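Local coordinates for protein beta-hydroxyacid dehydrogenase, 3-hydroxyisobutyrate dehydrogenase (Saccharomonospora xinjiangensis XJ-54, PDB 6GRL) that acts as an S-selective imine reductase, linked to reductive amination, and probably uses NADPH as its hydride donor, at residues A36-E41 against R167-V172; G245-S250 against G294-F299. One frame throughout, in Å; residues are numbered along the deposited sequence. Where two conformers were deposited one is given.

Interaction 1: residues A36-E41 against R167-V172; sequences ARAFVE and RELGGV
The Phe39 ring takes Leu169 CD2 over one face and Glu168 OE1 at its edge. The methyl sits 4.2 Å from the Phe39 ring centroid, 23° off the normal, a CH-pi contact displaced toward the rim, where Phe39 CZ is 3.9 Å from Leu169 CD2. At the edge, Glu168 OE1 lies near the ring plane, 3.6 Å from Phe39 CD1, with ring and carboxylate planes turned 59° apart. Phe39 holds CG anti to its carbonyl carbon (chi1 -74°), which brings the ring off helix 30-41 toward the turn. One turn-facing methyl completes the apolar patch: Ala38 CB, directed at the turn, rests 3.8 Å from Leu169 CD2, so a single leucine branch touches both helix residues. His44 ties the polar end down, hydrogen-bonding Glu168 OE1 through NE2 and meeting Phe39 edge-to-face. Val23 and Val25 also pack on the phenylalanine, joining it to the first strand of what is consistent with a Rossmann-type dinucleotide-binding domain. An alanine in place of Phe39 is likely to open a gap beneath Leu169 CD2 and deprive His44 of its aromatic partner. No hydrogen bond crosses between helix and turn; cohesion rests on apolar contact, probably aided by the attraction of a carboxylate oxygen to the weakly positive C-H rim of the ring.

Interaction 2: residues G245-S250 against G294-F299; sequences GPDLGS and GFSSLF
Asp247 grips the backbone at Phe295 and Ser296, just after Pro246, the centre of an inverse gamma turn, and so fastens this loop to the start of a short 3-10 segment. Its CB is directed at 294-299, and chi1 of 37° places CG between the backbone N and the carbonyl carbon, 3.3 Å from Phe295 N. From there the carboxylate divides its work. OD1 takes Phe295 N-H on its syn lone pair at 2.9 Å, nearly straight at 171°, while its anti lone pair accepts Leu248 N at 2.6 Å. OD2 uses its syn lone pair for Ser296 N, 3.1 Å away, and accepts a further bond from a water that also reaches Ser296 OG. These bonds hold the carboxylate against rotation, and Gln254 adds a weak bond to OD1. A second water links Gly245 O with Ser296 OG. Gly294 comes close enough for a CA-H...O contact, its CA 3.2 Å from Gly245 O, where a CB would clash with that oxygen and with Asp247 OD1. Within 294-299, Ser297 donates twice to Gly294 O: through backbone N, and through OG at 2.6 Å from that carbonyl oxygen, with the OG donor tilted 17° from the carbonyl plane.

In the fold
Interactions 1 and 2 lie on opposite sides of the chain's centre, about 25 Å apart at their nearest atoms, and share no helix or strand. Interaction 1 is buried in the N-terminal, probably nucleotide-binding, region, where a helix meets the turn leading into edge strand 171-174; interaction 2 is partly buried in the helical C-terminal region, joining two loops that each run between helices. The chemistry follows the setting. Residues 36-41 and 167-172 meet through methyl and ring surfaces without a direct hydrogen bond, whereas 245-250 and 294-299 are joined by a carboxylate, backbone N-H groups and bridging waters, with glycine permitting close approach.

Interaction 1: residues A36-E41 against R167-V172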
ATOM      1  N   ALA A  36      -4.495   8.122 -17.023  1.00 11.08           N
ATOM      2  CA  ALA A  36      -4.359   8.665 -18.370  1.00 12.97           C
ATOM      3  C   ALA A  36      -4.967  10.058 -18.467  1.00 13.03           C
ATOM      4  O   ALA A  36      -4.391  10.949 -19.102  1.00 12.76           O
ATOM      5  CB  ALA A  36      -5.006   7.722 -19.385  1.00 12.48           C
ATOM      6  N   ARG A  37      -6.128  10.264 -17.836  1.00 12.80           N
ATOM      7  CA  ARG A  37      -6.750  11.585 -17.828  1.00 14.35           C
ATOM      8  C   ARG A  37      -5.834  12.621 -17.193  1.00 14.06           C
ATOM      9  O   ARG A  37      -5.695  13.737 -17.708  1.00 16.90           O
ATOM     10  CB  ARG A  37      -8.085  11.538 -17.085  1.00 18.14           C
ATOM     11  CG  ARG A  37      -9.255  11.032 -17.906  1.00 21.00           C
ATOM     12  CD  ARG A  37     -10.579  11.436 -17.269  1.00 24.52           C
ATOM     13  NE  ARG A  37     -10.680  10.978 -15.885  1.00 27.08           N
ATOM     14  CZ  ARG A  37     -11.148   9.786 -15.526  1.00 26.41           C
ATOM     15  NH1 ARG A  37     -11.560   8.929 -16.449  1.00 28.52           N
ATOM     16  NH2 ARG A  37     -11.203   9.451 -14.244  1.00 25.65           N
ATOM     17  N   ALA A  38      -5.201  12.271 -16.071  1.00 14.23           N
ATOM     18  CA  ALA A  38      -4.325  13.216 -15.389  1.00 15.28           C
ATOM     19  C   ALA A  38      -3.164  13.635 -16.281  1.00 16.10           C
ATOM     20  O   ALA A  38      -2.788  14.813 -16.312  1.00 18.99           O
ATOM     21  CB  ALA A  38      -3.810  12.610 -14.084  1.00 15.92           C
ATOM     22  N   PHE A  39      -2.589  12.687 -17.023  1.00 14.38           N
ATOM     23  CA  PHE A  39      -1.490  13.022 -17.924  1.00 14.33           C
ATOM     24  C   PHE A  39      -1.973  13.869 -19.094  1.00 12.72           C
ATOM     25  O   PHE A  39      -1.293  14.818 -19.502  1.00 14.47           O
ATOM     26  CB  PHE A  39      -0.810  11.745 -18.419  1.00 12.56           C
ATOM     27  CG  PHE A  39       0.047  11.073 -17.380  1.00 13.39           C
ATOM     28  CD1 PHE A  39       0.826  11.822 -16.514  1.00 17.48           C
ATOM     29  CD2 PHE A  39       0.068   9.692 -17.269  1.00 13.59           C
ATOM     30  CE1 PHE A  39       1.615  11.207 -15.558  1.00 17.67           C
ATOM     31  CE2 PHE A  39       0.856   9.070 -16.315  1.00 15.34           C
ATOM     32  CZ  PHE A  39       1.629   9.829 -15.460  1.00 17.80           C
ATOM     33  N   VAL A  40      -3.150  13.548 -19.642  1.00 13.09           N
ATOM     34  CA  VAL A  40      -3.699  14.333 -20.747  1.00 14.49           C
ATOM     35  C   VAL A  40      -3.917  15.778 -20.313  1.00 17.06           C
ATOM     36  O   VAL A  40      -3.554  16.722 -21.026  1.00 19.70           O
ATOM     37  CB  VAL A  40      -5.005  13.699 -21.261  1.00 15.78           C
ATOM     38  CG1 VAL A  40      -5.732  14.659 -22.191  1.00 20.52           C
ATOM     39  CG2 VAL A  40      -4.720  12.384 -21.966  1.00 16.11           C
ATOM     40  N   GLU A  41      -4.501  15.968 -19.128  1.00 17.46           N
ATOM     41  CA  GLU A  41      -4.799  17.309 -18.638  1.00 19.06           C
ATOM     42  C   GLU A  41      -3.541  18.111 -18.328  1.00 24.16           C
ATOM     43  O   GLU A  41      -3.609  19.344 -18.267  1.00 28.67           O
ATOM     44  CB  GLU A  41      -5.685  17.225 -17.395  1.00 20.68           C
ATOM     45  CG  GLU A  41      -7.049  16.602 -17.653  1.00 26.14           C
ATOM     46  CD  GLU A  41      -7.804  16.287 -16.375  1.00 32.00           C
ATOM     47  OE1 GLU A  41      -7.271  16.564 -15.280  1.00 33.80           O
ATOM     48  OE2 GLU A  41      -8.928  15.750 -16.468  1.00 34.45           O
ATOM     49  N   ARG A 167       4.488  12.959  -9.458  1.00 17.89           N
ATOM     50  CA  ARG A 167       3.708  13.768  -8.527  1.00 19.76           C
ATOM     51  C   ARG A 167       2.508  14.431  -9.187  1.00 19.07           C
ATOM     52  O   ARG A 167       1.686  15.026  -8.482  1.00 20.25           O
ATOM     53  CB  ARG A 167       4.591  14.829  -7.862  1.00 26.82           C
ATOM     54  CG  ARG A 167       5.087  15.918  -8.793  1.00 33.39           C
ATOM     55  CD  ARG A 167       5.566  17.140  -8.021  1.00 40.52           C
ATOM     56  NE  ARG A 167       6.924  16.963  -7.512  1.00 44.73           N
ATOM     57  CZ  ARG A 167       7.957  17.722  -7.861  1.00 46.70           C
ATOM     58  NH1 ARG A 167       7.794  18.715  -8.726  1.00 46.71           N
ATOM     59  NH2 ARG A 167       9.158  17.487  -7.349  1.00 47.95           N
ATOM     60  N   GLU A 168       2.387  14.347 -10.514  1.00 18.00           N
ATOM     61  CA  GLU A 168       1.172  14.789 -11.184  1.00 19.35           C
ATOM     62  C   GLU A 168      -0.018  13.894 -10.870  1.00 19.34           C
ATOM     63  O   GLU A 168      -1.159  14.294 -11.123  1.00 21.10           O
ATOM     64  CB  GLU A 168       1.392  14.845 -12.698  1.00 18.06           C
ATOM     65  CG  GLU A 168       2.523  15.768 -13.133  1.00 20.09           C
ATOM     66  CD  GLU A 168       2.738  15.766 -14.635  1.00 25.97           C
ATOM     67  OE1 GLU A 168       2.084  14.961 -15.331  1.00 26.05           O
ATOM     68  OE2 GLU A 168       3.561  16.570 -15.122  1.00 29.28           O
ATOM     69  N   LEU A 169       0.220  12.700 -10.327  1.00 16.94           N
ATOM     70  CA  LEU A 169      -0.854  11.787  -9.964  1.00 16.40           C
ATOM     71  C   LEU A 169      -1.276  11.912  -8.506  1.00 18.75           C
ATOM     72  O   LEU A 169      -2.349  11.417  -8.144  1.00 20.81           O
ATOM     73  CB  LEU A 169      -0.430  10.342 -10.248  1.00 13.57           C
ATOM     74  CG  LEU A 169       0.059  10.058 -11.670  1.00 14.82           C
ATOM     75  CD1 LEU A 169       0.471   8.600 -11.820  1.00 16.48           C
ATOM     76  CD2 LEU A 169      -1.013  10.424 -12.687  1.00 15.62           C
ATOM     77  N   GLY A 170      -0.469  12.555  -7.676  1.00 18.87           N
ATOM     78  CA  GLY A 170      -0.764  12.694  -6.266  1.00 20.45           C
ATOM     79  C   GLY A 170       0.524  12.792  -5.473  1.00 18.80           C
ATOM     80  O   GLY A 170       1.598  13.017  -6.023  1.00 19.86           O
ATOM     81  N   GLY A 171       0.390  12.629  -4.158  1.00 20.70           N
ATOM     82  CA  GLY A 171       1.564  12.587  -3.302  1.00 22.86           C
ATOM     83  C   GLY A 171       2.402  11.350  -3.590  1.00 22.17           C
ATOM     84  O   GLY A 171       1.879  10.261  -3.822  1.00 24.72           O
ATOM     85  N   VAL A 172       3.723  11.522  -3.540  0.55 22.30           N
ATOM     86  CA  VAL A 172       4.669  10.496  -3.968  0.55 21.23           C
ATOM     87  C   VAL A 172       5.764  10.339  -2.918  0.55 21.66           C
ATOM     88  O   VAL A 172       6.254  11.331  -2.367  0.55 22.88           O
ATOM     89  CB  VAL A 172       5.273  10.846  -5.346  0.55 21.33           C
ATOM     90  CG1 VAL A 172       6.493   9.998  -5.640  0.55 20.87           C
ATOM     91  CG2 VAL A 172       4.230  10.676  -6.441  0.55 19.65           C
TER

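Interaction 2: residues G245-S250 against G294-F299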
ATOM      1  N   GLY A 245      10.488   0.687  27.785  1.00 33.24           N
ATOM      2  CA  GLY A 245       9.991   1.182  29.045  1.00 33.76           C
ATOM      3  C   GLY A 245       8.501   0.950  29.188  1.00 32.00           C
ATOM      4  O   GLY A 245       7.826   0.512  28.252  1.00 30.32           O
ATOM      5  N   PRO A 246       7.955   1.241  30.372  1.00 32.50           N
ATOM      6  CA  PRO A 246       6.518   1.030  30.595  1.00 32.12           C
ATOM      7  C   PRO A 246       5.657   2.004  29.806  1.00 36.00           C
ATOM      8  O   PRO A 246       5.282   3.064  30.315  1.00 42.06           O
ATOM      9  CB  PRO A 246       6.365   1.238  32.107  1.00 32.28           C
ATOM     10  CG  PRO A 246       7.500   2.131  32.480  1.00 34.66           C
ATOM     11  CD  PRO A 246       8.637   1.769  31.566  1.00 34.58           C
ATOM     12  N   ASP A 247       5.336   1.649  28.560  1.00 31.12           N
ATOM     13  CA  ASP A 247       4.542   2.533  27.712  1.00 33.35           C
ATOM     14  C   ASP A 247       3.120   2.676  28.244  1.00 33.91           C
ATOM     15  O   ASP A 247       2.690   3.774  28.614  1.00 38.22           O
ATOM     16  CB  ASP A 247       4.539   2.017  26.270  1.00 31.63           C
ATOM     17  CG  ASP A 247       4.506   0.501  26.190  1.00 30.44           C
ATOM     18  OD1 ASP A 247       3.827  -0.129  27.024  1.00 27.86           O
ATOM     19  OD2 ASP A 247       5.162  -0.059  25.285  1.00 28.34           O
ATOM     20  N   LEU A 248       2.372   1.575  28.285  1.00 31.74           N
ATOM     21  CA  LEU A 248       1.041   1.543  28.888  1.00 28.55           C
ATOM     22  C   LEU A 248       1.084   0.952  30.289  1.00 30.06           C
ATOM     23  O   LEU A 248       0.241   0.129  30.658  1.00 28.49           O
ATOM     24  CB  LEU A 248       0.074   0.761  28.005  1.00 26.77           C
ATOM     25  CG  LEU A 248      -0.028   1.202  26.544  1.00 29.15           C
ATOM     26  CD1 LEU A 248      -0.956   0.275  25.783  1.00 28.53           C
ATOM     27  CD2 LEU A 248      -0.504   2.643  26.449  1.00 31.88           C
ATOM     28  N   GLY A 249       2.062   1.366  31.088  1.00 28.10           N
ATOM     29  CA  GLY A 249       2.333   0.740  32.362  1.00 30.45           C
ATOM     30  C   GLY A 249       3.287  -0.432  32.223  1.00 29.52           C
ATOM     31  O   GLY A 249       3.620  -0.888  31.126  1.00 30.50           O
ATOM     32  N   SER A 250       3.743  -0.924  33.372  1.00 31.38           N
ATOM     33  CA  SER A 250       4.627  -2.079  33.378  1.00 31.78           C
ATOM     34  C   SER A 250       3.894  -3.307  32.850  1.00 28.91           C
ATOM     35  O   SER A 250       2.666  -3.400  32.917  1.00 28.46           O
ATOM     36  CB  SER A 250       5.150  -2.349  34.788  1.00 35.40           C
ATOM     37  OG  SER A 250       4.125  -2.856  35.624  1.00 36.67           O
ATOM     38  N   GLY A 294       7.588  -2.570  28.746  1.00 26.42           N
ATOM     39  CA  GLY A 294       6.242  -2.319  28.271  1.00 24.96           C
ATOM     40  C   GLY A 294       5.804  -3.195  27.115  1.00 25.32           C
ATOM     41  O   GLY A 294       6.417  -4.231  26.838  1.00 24.87           O
ATOM     42  N   PHE A 295       4.739  -2.774  26.427  1.00 23.11           N
ATOM     43  CA  PHE A 295       4.165  -3.592  25.364  1.00 22.38           C
ATOM     44  C   PHE A 295       5.116  -3.730  24.182  1.00 22.88           C
ATOM     45  O   PHE A 295       5.194  -4.800  23.566  1.00 22.88           O
ATOM     46  CB  PHE A 295       2.834  -2.998  24.905  1.00 21.16           C
ATOM     47  CG  PHE A 295       2.112  -3.848  23.900  1.00 20.40           C
ATOM     48  CD1 PHE A 295       1.240  -4.841  24.316  1.00 23.57           C
ATOM     49  CD2 PHE A 295       2.313  -3.662  22.543  1.00 20.19           C
ATOM     50  CE1 PHE A 295       0.577  -5.629  23.396  1.00 23.02           C
ATOM     51  CE2 PHE A 295       1.657  -4.449  21.619  1.00 19.53           C
ATOM     52  CZ  PHE A 295       0.786  -5.432  22.044  1.00 22.29           C
ATOM     53  N   SER A 296       5.835  -2.659  23.837  1.00 23.39           N
ATOM     54  CA  SER A 296       6.705  -2.702  22.668  1.00 23.96           C
ATOM     55  C   SER A 296       7.801  -3.751  22.816  1.00 25.11           C
ATOM     56  O   SER A 296       8.306  -4.264  21.811  1.00 25.46           O
ATOM     57  CB  SER A 296       7.317  -1.324  22.417  1.00 24.54           C
ATOM     58  OG  SER A 296       8.124  -0.914  23.506  1.00 26.59           O
ATOM     59  N   SER A 297       8.170  -4.092  24.053  1.00 25.81           N
ATOM     60  CA  SER A 297       9.215  -5.086  24.275  1.00 27.08           C
ATOM     61  C   SER A 297       8.780  -6.488  23.869  1.00 26.70           C
ATOM     62  O   SER A 297       9.636  -7.360  23.693  1.00 27.74           O
ATOM     63  CB  SER A 297       9.647  -5.080  25.742  1.00 27.95           C
ATOM     64  OG  SER A 297       8.640  -5.629  26.575  1.00 27.21           O
ATOM     65  N   LEU A 298       7.474  -6.726  23.718  1.00 25.34           N
ATOM     66  CA  LEU A 298       7.010  -8.027  23.251  1.00 25.00           C
ATOM     67  C   LEU A 298       7.476  -8.322  21.832  1.00 25.12           C
ATOM     68  O   LEU A 298       7.465  -9.486  21.416  1.00 25.25           O
ATOM     69  CB  LEU A 298       5.485  -8.101  23.329  1.00 23.60           C
ATOM     70  CG  LEU A 298       4.891  -7.859  24.719  1.00 23.47           C
ATOM     71  CD1 LEU A 298       3.370  -7.907  24.673  1.00 22.21           C
ATOM     72  CD2 LEU A 298       5.434  -8.861  25.730  1.00 24.56           C
ATOM     73  N   PHE A 299       7.886  -7.293  21.085  1.00 25.17           N
ATOM     74  CA  PHE A 299       8.427  -7.510  19.749  1.00 27.46           C
ATOM     75  C   PHE A 299       9.676  -8.380  19.786  1.00 30.10           C
ATOM     76  O   PHE A 299       9.971  -9.083  18.812  1.00 27.26           O
ATOM     77  CB  PHE A 299       8.731  -6.166  19.089  1.00 25.53           C
ATOM     78  CG  PHE A 299       9.049  -6.265  17.628  1.00 25.66           C
ATOM     79  CD1 PHE A 299       8.062  -6.586  16.712  1.00 26.43           C
ATOM     80  CD2 PHE A 299      10.333  -6.027  17.168  1.00 27.07           C
ATOM     81  CE1 PHE A 299       8.354  -6.678  15.362  1.00 26.12           C
ATOM     82  CE2 PHE A 299      10.630  -6.110  15.821  1.00 28.35           C
ATOM     83  CZ  PHE A 299       9.639  -6.438  14.916  1.00 26.04           C
TER
HETATM   84  O   HOH W   1       8.539  -1.484  26.208  1.00 24.76           O
HETATM   85  O   HOH W   2       7.163   1.601  23.926  1.00 30.07           O